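Local structure of ATP-dependent RNA helicase HrpB (Escherichia coli, 6EUD) at residues L627-E632 / L684-A689; N617-K622 / S659-L664; E610-M615 / P670-V675; A587-Q592 / K599-A604; F301-G306 / V386-A391. The protein hydrolyses ATP to ADP and phosphate as a DExH-box RNA helicase of the DEAH/RHA group and binds single-stranded RNA. All coordinates share one frame; numbering follows the deposited sequence.

Overall arrangement
Read from the N terminus, contact 5 closes the first loop, bringing the turn after strand 287-302 against the start of helix 386-398, close to the centre of the chain. The other four follow in the C-terminal half. Contact 4 is local, the hairpin of strands 584-593 and 596-602. Helix 608-622 comes next and serves two contacts: contact 3 closes the wider loop, to 670-675, and contact 2 lies within it, joining the end of the helix to 659-664. Contact 1 opens inside both loops but closes beyond them, at helix 686-692, so it crosses each. Contact 1 touches both 2 and 3, which share helix 608-622; contact 4 touches that helix from the hairpin.

Contact 1 (L627-E632 / L684-A689); sequences LNWTAE and LDIYQA
I686 fills the space between L627, N628 and W629, and each of its branches has a different partner. CG2, anti to the backbone N because CG1 stands beside that N (chi1 -66°), sits over one face of the W629 indole. I686 CG2 lies 3.7 Å from the centroid of the six-membered ring of W629, only 10° off the normal, a CH-pi contact. CG1 presses on the N628 carbonyl, with I686 CG1 to N628 O at 3.3 Å, and I686 CD1 reaches L627 CB at 3.8 Å. The indole itself is kept in place by a hydrogen bond from NE1 to L624 O. L684 closes this apolar end more distantly, its CD1 4.3 Å from L627 CD2.

The other side is wet and looser. Water carries the polar link: one molecule takes the N628 N-H and donates to L684 O (2.7 Å from the water to that oxygen), and another accepts from I686 N beside N628 O. Farther out, the exposed E632 lays CG and its carboxylate over one face of the Y687 ring, the planes 21° apart, with E632 CG 3.5 Å from Y687 CD2. An alanine at Y687 would remove the ring and is likely to leave the E632 chain without its flat support, free to swing into solvent.

Here the approaches to helices 631-646 and 686-692 meet, each helix with its own N-cap: T630 OG1 caps A633 N and D685 OD1 caps Q688 N. No direct hydrogen bond joins the segments; apolar packing round I686, the E632 stack on Y687 and bridging water hold them.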
# COMPACT_ATOMS: atom_id res chain seq x y z
N LEU A 627 23.63 -14.87 26.00
CA LEU A 627 24.49 -15.89 25.42
C LEU A 627 25.95 -15.55 25.71
O LEU A 627 26.26 -14.43 26.15
CB LEU A 627 24.26 -16.00 23.92
CG LEU A 627 22.80 -16.34 23.63
CD1 LEU A 627 22.55 -16.33 22.15
CD2 LEU A 627 22.47 -17.70 24.26
N ASN A 628 26.84 -16.51 25.49
CA ASN A 628 28.27 -16.28 25.72
C ASN A 628 28.99 -15.77 24.48
O ASN A 628 29.42 -16.56 23.62
CB ASN A 628 28.95 -17.55 26.20
CG ASN A 628 30.39 -17.31 26.58
OD1 ASN A 628 30.76 -16.19 26.94
ND2 ASN A 628 31.22 -18.35 26.50
N TRP A 629 29.13 -14.46 24.39
CA TRP A 629 29.78 -13.84 23.25
C TRP A 629 31.27 -13.66 23.49
O TRP A 629 31.70 -12.61 23.97
CB TRP A 629 29.11 -12.50 22.94
CG TRP A 629 27.77 -12.72 22.35
CD1 TRP A 629 26.58 -12.81 23.01
CD2 TRP A 629 27.48 -12.93 20.96
NE1 TRP A 629 25.56 -13.05 22.11
CE2 TRP A 629 26.10 -13.13 20.84
CE3 TRP A 629 28.27 -12.96 19.80
CZ2 TRP A 629 25.47 -13.35 19.61
CZ3 TRP A 629 27.65 -13.19 18.57
CH2 TRP A 629 26.26 -13.38 18.48
N THR A 630 32.05 -14.68 23.15
CA THR A 630 33.52 -14.59 23.24
C THR A 630 34.03 -13.59 22.20
O THR A 630 33.32 -13.31 21.22
CB THR A 630 34.20 -15.95 22.99
OG1 THR A 630 33.81 -16.44 21.70
CG2 THR A 630 33.81 -16.95 24.04
N ALA A 631 35.24 -13.08 22.41
CA ALA A 631 35.93 -12.26 21.42
C ALA A 631 35.90 -12.93 20.05
O ALA A 631 35.67 -12.26 19.02
CB ALA A 631 37.35 -11.98 21.84
N GLU A 632 36.09 -14.24 20.04
CA GLU A 632 36.10 -15.01 18.79
C GLU A 632 34.72 -15.06 18.09
O GLU A 632 34.63 -14.88 16.87
CB GLU A 632 36.59 -16.43 19.04
CG GLU A 632 36.70 -17.25 17.78
CD GLU A 632 37.04 -18.69 18.06
OE1 GLU A 632 36.33 -19.32 18.88
OE2 GLU A 632 38.03 -19.18 17.49
N LEU A 684 26.50 -22.64 25.41
CA LEU A 684 26.34 -22.80 23.97
C LEU A 684 27.50 -22.17 23.23
O LEU A 684 27.89 -21.05 23.52
CB LEU A 684 25.03 -22.18 23.50
CG LEU A 684 23.79 -22.82 24.10
CD1 LEU A 684 22.58 -21.94 23.85
CD2 LEU A 684 23.58 -24.21 23.51
N ASP A 685 28.05 -22.91 22.27
CA ASP A 685 29.18 -22.47 21.47
C ASP A 685 28.69 -21.56 20.37
O ASP A 685 28.34 -22.01 19.26
CB ASP A 685 29.95 -23.65 20.88
CG ASP A 685 31.32 -23.26 20.36
OD1 ASP A 685 31.50 -22.11 19.90
OD2 ASP A 685 32.23 -24.11 20.39
N ILE A 686 28.68 -20.27 20.68
CA ILE A 686 28.08 -19.26 19.81
C ILE A 686 28.82 -19.15 18.49
O ILE A 686 28.20 -18.94 17.45
CB ILE A 686 28.03 -17.89 20.52
CG1 ILE A 686 27.08 -17.95 21.73
CG2 ILE A 686 27.64 -16.76 19.56
CD1 ILE A 686 25.68 -18.40 21.37
N TYR A 687 30.15 -19.29 18.55
CA TYR A 687 31.01 -19.25 17.36
C TYR A 687 30.67 -20.37 16.41
O TYR A 687 30.56 -20.16 15.21
CB TYR A 687 32.48 -19.36 17.76
CG TYR A 687 33.43 -19.59 16.59
CD1 TYR A 687 33.78 -20.88 16.18
CD2 TYR A 687 33.98 -18.51 15.91
CE1 TYR A 687 34.66 -21.09 15.09
CE2 TYR A 687 34.86 -18.70 14.85
CZ TYR A 687 35.20 -19.99 14.44
OH TYR A 687 36.06 -20.17 13.38
N GLN A 688 30.54 -21.57 16.94
CA GLN A 688 30.22 -22.72 16.12
C GLN A 688 28.82 -22.59 15.52
O GLN A 688 28.60 -22.94 14.36
CB GLN A 688 30.32 -24.01 16.93
CG GLN A 688 30.77 -25.17 16.09
CD GLN A 688 32.13 -24.91 15.46
OE1 GLN A 688 33.11 -24.69 16.16
NE2 GLN A 688 32.18 -24.92 14.13
N ALA A 689 27.89 -22.06 16.30
CA ALA A 689 26.51 -21.90 15.83
C ALA A 689 26.43 -20.90 14.68
O ALA A 689 25.81 -21.19 13.66
CB ALA A 689 25.60 -21.47 16.98
O HOH W 1 30.27 -19.06 22.97
O HOH W 2 30.27 -20.72 25.18
O HOH W 3 26.22 -19.15 24.51

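Contact 2 (N617-K622 / S659-L664); sequences NGIRDK and SLLAAL
R620, near the end of helix 608-622, reaches across to L661 in the last turn of helix 657-662, a helix-helix contact in which L664, at the start of the next helix, 664-667, also takes part.

The polar part is an arginine held side-on to one carbonyl. R620 NE donates to L661 O at 2.8 Å and R620 NH2 donates to the same oxygen at 3.0 Å, both bonds bent, with N-H...O angles of 142° and 132°. NE comes from above the carbonyl plane, while NH2 lies almost in line with the C=O bond. A backbone carbonyl near a helix C terminus tends to attract positive charge, and the arginine probably profits from that. The charge has a stronger partner as well: NH2 forms a salt bridge with E665. On its own helix, R620 NH1 makes a weak hydrogen bond to N617 OD1, which meets the guanidinium at its edge, in plane; N617 ND2 in turn holds D574 O on strand 571-579.

The apolar part lies beneath this grip. I619 CG2, placed anti to its own N with chi1 at -62°, touches both leucines: it is 4.0 Å from L661 CD2 and 4.0 Å from L664 CD1. The two leucine methyls sit side by side against it. L624, in the loop after helix 608-622, adds to the packing on L661.

The two kinds of interaction meet at L664. Its CD1 lies over one face of the R620 guanidinium, offset toward the rim, and also touches the aliphatic stem, with L664 CD1 3.9 Å from R620 CG.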
# COMPACT_ATOMS: atom_id res chain seq x y z
N ASN A 617 12.37 -17.76 23.56
CA ASN A 617 11.50 -16.61 23.80
C ASN A 617 12.03 -15.70 24.91
O ASN A 617 11.85 -14.48 24.87
CB ASN A 617 10.08 -17.09 24.16
CG ASN A 617 9.37 -17.74 22.98
OD1 ASN A 617 9.56 -17.35 21.83
ND2 ASN A 617 8.54 -18.73 23.26
N GLY A 618 12.69 -16.30 25.89
CA GLY A 618 13.31 -15.55 26.96
C GLY A 618 14.46 -14.72 26.42
O GLY A 618 14.68 -13.59 26.85
N ILE A 619 15.19 -15.30 25.47
CA ILE A 619 16.30 -14.60 24.83
C ILE A 619 15.76 -13.42 24.03
O ILE A 619 16.32 -12.32 24.07
CB ILE A 619 17.11 -15.54 23.92
CG1 ILE A 619 17.73 -16.66 24.74
CG2 ILE A 619 18.17 -14.76 23.12
CD1 ILE A 619 18.29 -17.79 23.92
N ARG A 620 14.65 -13.65 23.32
CA ARG A 620 13.94 -12.56 22.65
C ARG A 620 13.52 -11.49 23.65
O ARG A 620 13.44 -10.32 23.29
CB ARG A 620 12.72 -13.08 21.90
CG ARG A 620 13.07 -14.07 20.84
CD ARG A 620 12.03 -14.17 19.76
NE ARG A 620 12.59 -14.96 18.68
CZ ARG A 620 12.40 -16.26 18.53
NH1 ARG A 620 11.59 -16.91 19.36
NH2 ARG A 620 13.00 -16.90 17.53
N ASP A 621 13.24 -11.87 24.89
CA ASP A 621 12.91 -10.87 25.90
C ASP A 621 14.13 -10.12 26.38
O ASP A 621 14.11 -8.91 26.49
CB ASP A 621 12.20 -11.49 27.12
CG ASP A 621 10.68 -11.59 26.94
OD1 ASP A 621 10.08 -12.57 27.42
OD2 ASP A 621 10.08 -10.68 26.33
N LYS A 622 15.20 -10.86 26.68
CA LYS A 622 16.36 -10.31 27.38
C LYS A 622 17.47 -9.84 26.44
O LYS A 622 18.36 -9.09 26.84
CB LYS A 622 16.92 -11.33 28.37
CG LYS A 622 16.03 -11.60 29.55
CD LYS A 622 15.74 -10.31 30.28
CE LYS A 622 15.13 -10.55 31.64
NZ LYS A 622 13.83 -11.20 31.53
N SER A 659 17.88 -10.04 13.01
CA SER A 659 17.85 -11.27 12.19
C SER A 659 18.16 -12.50 13.06
O SER A 659 17.56 -13.56 12.90
CB SER A 659 18.87 -11.21 11.04
OG SER A 659 18.70 -10.08 10.19
N LEU A 660 19.11 -12.34 13.97
CA LEU A 660 19.51 -13.42 14.88
C LEU A 660 18.40 -13.79 15.84
O LEU A 660 18.10 -14.97 16.00
CB LEU A 660 20.77 -13.03 15.67
CG LEU A 660 22.03 -12.96 14.82
CD1 LEU A 660 23.23 -12.57 15.69
CD2 LEU A 660 22.25 -14.29 14.13
N LEU A 661 17.81 -12.79 16.50
CA LEU A 661 16.67 -13.01 17.39
C LEU A 661 15.52 -13.68 16.65
O LEU A 661 14.86 -14.58 17.17
CB LEU A 661 16.21 -11.70 18.02
CG LEU A 661 17.19 -11.18 19.09
CD1 LEU A 661 16.81 -9.78 19.53
CD2 LEU A 661 17.26 -12.12 20.28
N ALA A 662 15.31 -13.27 15.40
CA ALA A 662 14.20 -13.82 14.62
C ALA A 662 14.46 -15.27 14.22
O ALA A 662 13.52 -16.06 14.11
CB ALA A 662 13.96 -12.96 13.39
N ALA A 663 15.73 -15.62 14.03
CA ALA A 663 16.07 -16.94 13.50
C ALA A 663 16.62 -17.93 14.53
O ALA A 663 17.18 -18.96 14.15
CB ALA A 663 17.06 -16.79 12.35
N LEU A 664 16.47 -17.62 15.82
CA LEU A 664 17.00 -18.47 16.90
C LEU A 664 16.68 -19.96 16.71
O LEU A 664 17.53 -20.83 16.96
CB LEU A 664 16.44 -18.01 18.25
CG LEU A 664 17.02 -16.69 18.75
CD1 LEU A 664 16.26 -16.22 19.98
CD2 LEU A 664 18.49 -16.89 19.06

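Contact 3 (E610-M615 / P670-V675); sequences ELHQAM and PHMTGV
Two torsions bring H612 and M672 together: chi1 of H612 (-63°) sets its ring anti to the carbonyl carbon and out from helix 608-622, and a bend at chi3 of M672 (63°) curls its methyl back toward that ring. The target is a type II beta turn, M672 to V675, in the loop between helices 664-667 and 686-692. G674 sits at its third position with positive phi, where a CB would jam against the preceding carbonyl.

The imidazole clips onto this turn in two ways. H612 NE2 donates to V675 O at 2.9 Å, the oxygen lying in the ring plane and the nitrogen meeting a lone pair in the carbonyl plane, although the N-H...O angle is only 138°. Over one face lies M672 CB, 4.2 Å from the H612 ring centroid, a CH-pi contact. M672 O sits over the face too, close to NE2 but not bonded to it; that oxygen takes the V675 N-H at 3.2 Å, closing the turn.

A leucine at H612 would lack the ring nitrogen, so V675 O would probably lose this donor and the turn its fixed position against the helix.

One helical turn on, M615 supplies the apolar backing, its extended chain crossing M672 obliquely. M615 SD touches two carbons at once, M672 CE at 4.0 Å and V675 CG1 at 4.0 Å.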
# COMPACT_ATOMS: atom_id res chain seq x y z
N GLU A 610 9.94 -28.22 24.56
CA GLU A 610 9.18 -27.07 25.06
C GLU A 610 10.09 -26.09 25.81
O GLU A 610 10.03 -24.87 25.59
CB GLU A 610 8.05 -27.54 25.97
CG GLU A 610 6.79 -27.90 25.22
CD GLU A 610 5.66 -28.35 26.13
OE1 GLU A 610 5.93 -28.75 27.28
OE2 GLU A 610 4.49 -28.29 25.68
N LEU A 611 10.92 -26.64 26.68
CA LEU A 611 11.84 -25.84 27.49
C LEU A 611 12.79 -25.02 26.62
O LEU A 611 12.99 -23.82 26.85
CB LEU A 611 12.63 -26.75 28.43
CG LEU A 611 13.63 -26.04 29.33
CD1 LEU A 611 12.88 -25.22 30.38
CD2 LEU A 611 14.56 -27.05 29.97
N HIS A 612 13.37 -25.67 25.62
CA HIS A 612 14.30 -24.99 24.74
C HIS A 612 13.61 -23.86 24.02
O HIS A 612 14.16 -22.76 23.88
CB HIS A 612 14.90 -25.97 23.75
CG HIS A 612 15.71 -27.03 24.40
ND1 HIS A 612 15.88 -28.28 23.85
CD2 HIS A 612 16.39 -27.03 25.57
CE1 HIS A 612 16.64 -29.01 24.65
NE2 HIS A 612 16.96 -28.28 25.70
N GLN A 613 12.39 -24.13 23.58
CA GLN A 613 11.61 -23.12 22.90
C GLN A 613 11.31 -21.96 23.86
O GLN A 613 11.45 -20.79 23.48
CB GLN A 613 10.31 -23.71 22.34
CG GLN A 613 9.54 -22.75 21.42
CD GLN A 613 10.31 -22.38 20.14
OE1 GLN A 613 10.94 -23.23 19.50
NE2 GLN A 613 10.26 -21.10 19.75
N ALA A 614 10.94 -22.29 25.10
CA ALA A 614 10.63 -21.25 26.08
C ALA A 614 11.86 -20.38 26.37
O ALA A 614 11.73 -19.17 26.60
CB ALA A 614 10.09 -21.86 27.38
N MET A 615 13.04 -20.98 26.34
CA MET A 615 14.28 -20.23 26.53
C MET A 615 14.58 -19.28 25.36
O MET A 615 15.08 -18.16 25.58
CB MET A 615 15.45 -21.20 26.72
CG MET A 615 15.44 -21.94 28.05
SD MET A 615 16.84 -23.08 28.20
CE MET A 615 16.63 -23.69 29.87
N PRO A 670 19.17 -25.90 17.19
CA PRO A 670 19.80 -27.21 16.93
C PRO A 670 20.90 -27.58 17.91
O PRO A 670 21.13 -28.77 18.11
CB PRO A 670 20.40 -27.03 15.53
CG PRO A 670 19.53 -26.03 14.89
CD PRO A 670 19.13 -25.08 15.97
N HIS A 671 21.57 -26.60 18.51
CA HIS A 671 22.68 -26.88 19.41
C HIS A 671 22.28 -27.01 20.89
O HIS A 671 23.13 -27.18 21.75
CB HIS A 671 23.73 -25.79 19.29
CG HIS A 671 24.29 -25.66 17.90
ND1 HIS A 671 25.44 -26.31 17.50
CD2 HIS A 671 23.87 -24.94 16.84
CE1 HIS A 671 25.69 -26.01 16.24
NE2 HIS A 671 24.75 -25.18 15.81
N MET A 672 20.98 -26.95 21.18
CA MET A 672 20.52 -26.85 22.56
C MET A 672 20.21 -28.20 23.19
O MET A 672 19.53 -28.26 24.22
CB MET A 672 19.30 -25.94 22.64
CG MET A 672 19.61 -24.49 22.36
SD MET A 672 18.21 -23.42 22.67
CE MET A 672 17.97 -23.64 24.43
N THR A 673 20.72 -29.27 22.60
CA THR A 673 20.53 -30.58 23.18
C THR A 673 21.27 -30.67 24.51
O THR A 673 22.45 -30.34 24.60
CB THR A 673 21.02 -31.69 22.24
OG1 THR A 673 20.47 -31.47 20.93
CG2 THR A 673 20.59 -33.06 22.75
N GLY A 674 20.56 -31.09 25.55
CA GLY A 674 21.18 -31.26 26.85
C GLY A 674 21.20 -30.00 27.71
O GLY A 674 21.60 -30.05 28.87
N VAL A 675 20.79 -28.87 27.14
CA VAL A 675 20.61 -27.67 27.94
C VAL A 675 19.34 -27.81 28.78
O VAL A 675 18.24 -27.82 28.25
CB VAL A 675 20.51 -26.41 27.08
CG1 VAL A 675 20.25 -25.19 27.96
CG2 VAL A 675 21.78 -26.21 26.26

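Contact 4 (A587-Q592 / K599-A604); sequences AWRRLQ and KVQPLA
R589 and Q601 face each other as an antiparallel hydrogen-bonded pair, two backbone bonds joining them: R589 N to Q601 O at 2.7 Å and Q601 N to R589 O at 2.8 Å. In the connector region strand 584-593 is the centre of a three-stranded antiparallel sheet, its hairpin partner 596-602 one edge and strand 571-579 the other.

The R589 side chain shows how its face is built. R589 CB packs on Q601 CG at 3.7 Å and also touches L603 CD1 at 4.0 Å. CG and CD run alongside the glutamine, R589 CD lying 3.9 Å from Q601 OE1. A bend at chi3 (-73°) then turns the head, so that NE comes near L603 CD1, which lies over one guanidinium face. NE bridges to D574 on the neighbouring strand and NH2 to E610 of helix 608-622.

On this same face L591 CD1 meets K599 CE at 3.9 Å; on the other, R590 CG lies beside V600 CG1 at 3.8 Å.

Across the hairpin the charged chains thus offer their aliphatic stems, while the R589 charge is shared between D574, within the same sheet, and E610, which ties the sheet to the helix.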
# COMPACT_ATOMS: atom_id res chain seq x y z
N ALA A 587 8.86 -17.99 34.63
CA ALA A 587 8.49 -19.09 33.76
C ALA A 587 6.98 -19.18 33.65
O ALA A 587 6.29 -19.66 34.56
CB ALA A 587 9.05 -20.40 34.27
N TRP A 588 6.47 -18.69 32.53
CA TRP A 588 5.04 -18.68 32.34
C TRP A 588 4.64 -19.27 30.99
O TRP A 588 5.46 -19.35 30.06
CB TRP A 588 4.49 -17.25 32.52
CG TRP A 588 4.88 -16.26 31.45
CD1 TRP A 588 4.16 -15.93 30.33
CD2 TRP A 588 6.08 -15.46 31.40
NE1 TRP A 588 4.83 -14.99 29.58
CE2 TRP A 588 6.00 -14.68 30.22
CE3 TRP A 588 7.19 -15.32 32.23
CZ2 TRP A 588 7.01 -13.78 29.85
CZ3 TRP A 588 8.19 -14.42 31.86
CH2 TRP A 588 8.09 -13.67 30.68
N ARG A 589 3.40 -19.73 30.90
CA ARG A 589 2.77 -20.09 29.63
C ARG A 589 1.68 -19.07 29.29
O ARG A 589 0.83 -18.77 30.14
CB ARG A 589 2.19 -21.51 29.69
CG ARG A 589 1.23 -21.86 28.57
CD ARG A 589 1.07 -23.36 28.46
NE ARG A 589 2.26 -23.97 27.89
CZ ARG A 589 2.50 -25.28 27.85
NH1 ARG A 589 1.63 -26.14 28.36
NH2 ARG A 589 3.62 -25.74 27.30
N ARG A 590 1.74 -18.53 28.07
CA ARG A 590 0.75 -17.55 27.61
C ARG A 590 -0.10 -18.11 26.46
O ARG A 590 0.42 -18.52 25.41
CB ARG A 590 1.45 -16.26 27.17
CG ARG A 590 0.50 -15.08 26.91
CD ARG A 590 1.12 -13.99 26.03
NE ARG A 590 2.48 -13.67 26.44
CZ ARG A 590 2.80 -12.76 27.37
NH1 ARG A 590 1.86 -12.07 28.00
NH2 ARG A 590 4.08 -12.55 27.66
N LEU A 591 -1.42 -18.15 26.66
CA LEU A 591 -2.32 -18.40 25.54
C LEU A 591 -2.68 -17.06 24.90
O LEU A 591 -3.06 -16.10 25.63
CB LEU A 591 -3.56 -19.15 26.01
CG LEU A 591 -3.24 -20.52 26.62
CD1 LEU A 591 -4.49 -21.31 27.02
CD2 LEU A 591 -2.39 -21.29 25.64
N GLN A 592 -2.53 -16.92 23.57
CA GLN A 592 -2.80 -15.57 23.08
C GLN A 592 -3.69 -15.71 21.79
O GLN A 592 -3.68 -16.73 21.07
CB GLN A 592 -1.50 -14.83 22.80
CG GLN A 592 -0.70 -15.55 21.69
CD GLN A 592 0.81 -15.44 21.82
OE1 GLN A 592 1.44 -14.45 21.42
NE2 GLN A 592 1.42 -16.61 22.18
N LYS A 599 -4.74 -15.72 28.51
CA LYS A 599 -4.45 -16.32 29.79
C LYS A 599 -2.95 -16.43 29.99
O LYS A 599 -2.19 -16.65 29.04
CB LYS A 599 -5.11 -17.70 29.90
CG LYS A 599 -5.20 -18.21 31.32
CD LYS A 599 -5.88 -19.57 31.41
CE LYS A 599 -5.01 -20.67 30.84
NZ LYS A 599 -5.58 -22.02 31.13
N VAL A 600 -2.51 -16.23 31.23
CA VAL A 600 -1.14 -16.50 31.61
C VAL A 600 -1.14 -17.46 32.79
O VAL A 600 -1.89 -17.28 33.75
CB VAL A 600 -0.36 -15.21 31.96
CG1 VAL A 600 0.14 -14.55 30.70
CG2 VAL A 600 -1.22 -14.26 32.75
N GLN A 601 -0.31 -18.49 32.71
CA GLN A 601 -0.27 -19.52 33.73
C GLN A 601 1.16 -19.92 34.02
O GLN A 601 2.03 -19.77 33.17
CB GLN A 601 -1.09 -20.74 33.30
CG GLN A 601 -0.76 -21.27 31.90
CD GLN A 601 -1.61 -22.49 31.51
OE1 GLN A 601 -2.19 -22.53 30.42
NE2 GLN A 601 -1.67 -23.48 32.39
N PRO A 602 1.42 -20.41 35.25
CA PRO A 602 2.76 -20.91 35.56
C PRO A 602 3.12 -22.11 34.69
O PRO A 602 2.29 -22.98 34.44
CB PRO A 602 2.67 -21.28 37.04
CG PRO A 602 1.22 -21.42 37.32
CD PRO A 602 0.53 -20.46 36.42
N LEU A 603 4.36 -22.14 34.22
CA LEU A 603 4.80 -23.21 33.34
C LEU A 603 4.86 -24.54 34.09
O LEU A 603 5.66 -24.71 35.02
CB LEU A 603 6.16 -22.86 32.74
CG LEU A 603 6.60 -23.60 31.47
CD1 LEU A 603 5.59 -23.42 30.35
CD2 LEU A 603 7.94 -23.09 31.02
N ALA A 604 3.99 -25.47 33.70
CA ALA A 604 4.06 -26.84 34.22
C ALA A 604 5.35 -27.50 33.73
O ALA A 604 5.97 -27.00 32.79
CB ALA A 604 2.84 -27.65 33.78

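Contact 5 (F301-G306 / V386-A391); sequences FDPRTG and VVNLLA
The F301 ring has its edge toward helix 386-398. N388 OD1 lies at that edge, in the ring plane, 3.3 Å from F301 CD2, and A391 CB is also near the plane, 4.0 Å from F301 CE2. The N388 amide stands nearly upright to the ring, the planes 85° apart, so the oxygen rather than the flat of the amide meets the ring; the weakly positive ring hydrogens would probably suit it. Over one face of F301 lies P303 N, 3.7 Å above the plane and toward the rim. The ring gets there with CG anti to the backbone N (chi1 174°). D359 also touches the F301 side chain.

F301 lies near the end of strand 287-302, which pairs antiparallel with strand 307-314; this is a beta hairpin of the second RecA-like domain, and helix 386-398 probably belongs to the winged-helix domain that follows it in DEAH/RHA relatives. The hairpin's turn is shaped by D302, whose OD1 accepts from R304 N at 3.1 Å, an Asx turn, while its OD2 is bonded to Q542.

P303 is the apolar wedge of the contact, its pyrrolidine spanning one turn of the helix from V387 to A391. P303 CG touches V387 CG1 at 3.7 Å. N388 OD1 sits 4.0 Å from P303 CB. On the A391 side, P303 CB lies 4.1 Å from A391 CB.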
# COMPACT_ATOMS: atom_id res chain seq x y z
N PHE A 301 -4.70 2.94 2.47
CA PHE A 301 -4.50 1.64 3.09
C PHE A 301 -3.30 1.69 4.02
O PHE A 301 -2.24 2.18 3.63
CB PHE A 301 -4.32 0.56 2.03
CG PHE A 301 -3.97 -0.78 2.60
CD1 PHE A 301 -4.91 -1.52 3.30
CD2 PHE A 301 -2.71 -1.31 2.42
CE1 PHE A 301 -4.59 -2.77 3.83
CE2 PHE A 301 -2.39 -2.56 2.95
CZ PHE A 301 -3.34 -3.29 3.64
N ASP A 302 -3.49 1.19 5.24
CA ASP A 302 -2.43 1.05 6.24
C ASP A 302 -2.05 -0.41 6.42
O ASP A 302 -2.77 -1.16 7.08
CB ASP A 302 -2.90 1.66 7.57
CG ASP A 302 -1.80 1.69 8.64
OD1 ASP A 302 -0.70 1.12 8.41
OD2 ASP A 302 -2.05 2.27 9.72
N PRO A 303 -0.91 -0.83 5.85
CA PRO A 303 -0.49 -2.24 5.91
C PRO A 303 -0.28 -2.75 7.32
O PRO A 303 -0.37 -3.95 7.53
CB PRO A 303 0.84 -2.25 5.15
CG PRO A 303 1.31 -0.86 5.19
CD PRO A 303 0.06 -0.01 5.13
N ARG A 304 -0.01 -1.88 8.28
CA ARG A 304 0.23 -2.34 9.65
C ARG A 304 -1.07 -2.63 10.39
O ARG A 304 -1.10 -3.45 11.30
CB ARG A 304 1.08 -1.32 10.41
CG ARG A 304 2.54 -1.26 9.91
CD ARG A 304 3.33 -0.12 10.55
NE ARG A 304 2.56 1.13 10.53
CZ ARG A 304 2.31 1.85 9.44
NH1 ARG A 304 2.78 1.46 8.25
NH2 ARG A 304 1.59 2.96 9.53
N THR A 305 -2.15 -1.98 9.98
CA THR A 305 -3.44 -2.22 10.62
C THR A 305 -4.39 -3.03 9.72
O THR A 305 -5.39 -3.54 10.19
CB THR A 305 -4.13 -0.90 10.99
OG1 THR A 305 -4.43 -0.15 9.81
CG2 THR A 305 -3.25 -0.07 11.90
N GLY A 306 -4.06 -3.13 8.44
CA GLY A 306 -4.99 -3.67 7.46
C GLY A 306 -6.22 -2.82 7.26
O GLY A 306 -7.19 -3.28 6.67
N VAL A 386 5.06 -3.11 -3.37
CA VAL A 386 5.50 -4.37 -2.78
C VAL A 386 4.93 -4.58 -1.38
O VAL A 386 4.40 -5.64 -1.07
CB VAL A 386 7.04 -4.43 -2.72
CG1 VAL A 386 7.53 -5.78 -2.18
CG2 VAL A 386 7.62 -4.16 -4.09
N VAL A 387 5.03 -3.54 -0.55
CA VAL A 387 4.51 -3.56 0.82
C VAL A 387 3.03 -3.95 0.91
O VAL A 387 2.64 -4.72 1.79
CB VAL A 387 4.69 -2.16 1.49
CG1 VAL A 387 3.91 -2.05 2.81
CG2 VAL A 387 6.16 -1.89 1.69
N ASN A 388 2.20 -3.39 0.03
CA ASN A 388 0.77 -3.68 0.07
C ASN A 388 0.43 -5.05 -0.55
O ASN A 388 -0.57 -5.68 -0.17
CB ASN A 388 -0.00 -2.57 -0.62
CG ASN A 388 0.08 -1.26 0.15
OD1 ASN A 388 0.44 -1.25 1.33
ND2 ASN A 388 -0.28 -0.16 -0.50
N LEU A 389 1.27 -5.52 -1.47
CA LEU A 389 1.10 -6.84 -2.05
C LEU A 389 1.42 -7.89 -1.00
O LEU A 389 0.72 -8.89 -0.89
CB LEU A 389 1.99 -7.03 -3.27
CG LEU A 389 1.57 -6.26 -4.52
CD1 LEU A 389 2.64 -6.37 -5.59
CD2 LEU A 389 0.23 -6.77 -5.05
N LEU A 390 2.48 -7.64 -0.24
CA LEU A 390 2.87 -8.51 0.87
C LEU A 390 1.78 -8.54 1.92
O LEU A 390 1.44 -9.61 2.42
CB LEU A 390 4.19 -8.05 1.50
CG LEU A 390 5.45 -8.76 1.02
CD1 LEU A 390 5.41 -10.24 1.38
CD2 LEU A 390 5.70 -8.57 -0.49
N ALA A 391 1.24 -7.38 2.28
CA ALA A 391 0.13 -7.34 3.23
C ALA A 391 -1.06 -8.11 2.67
O ALA A 391 -1.67 -8.89 3.40
CB ALA A 391 -0.27 -5.90 3.56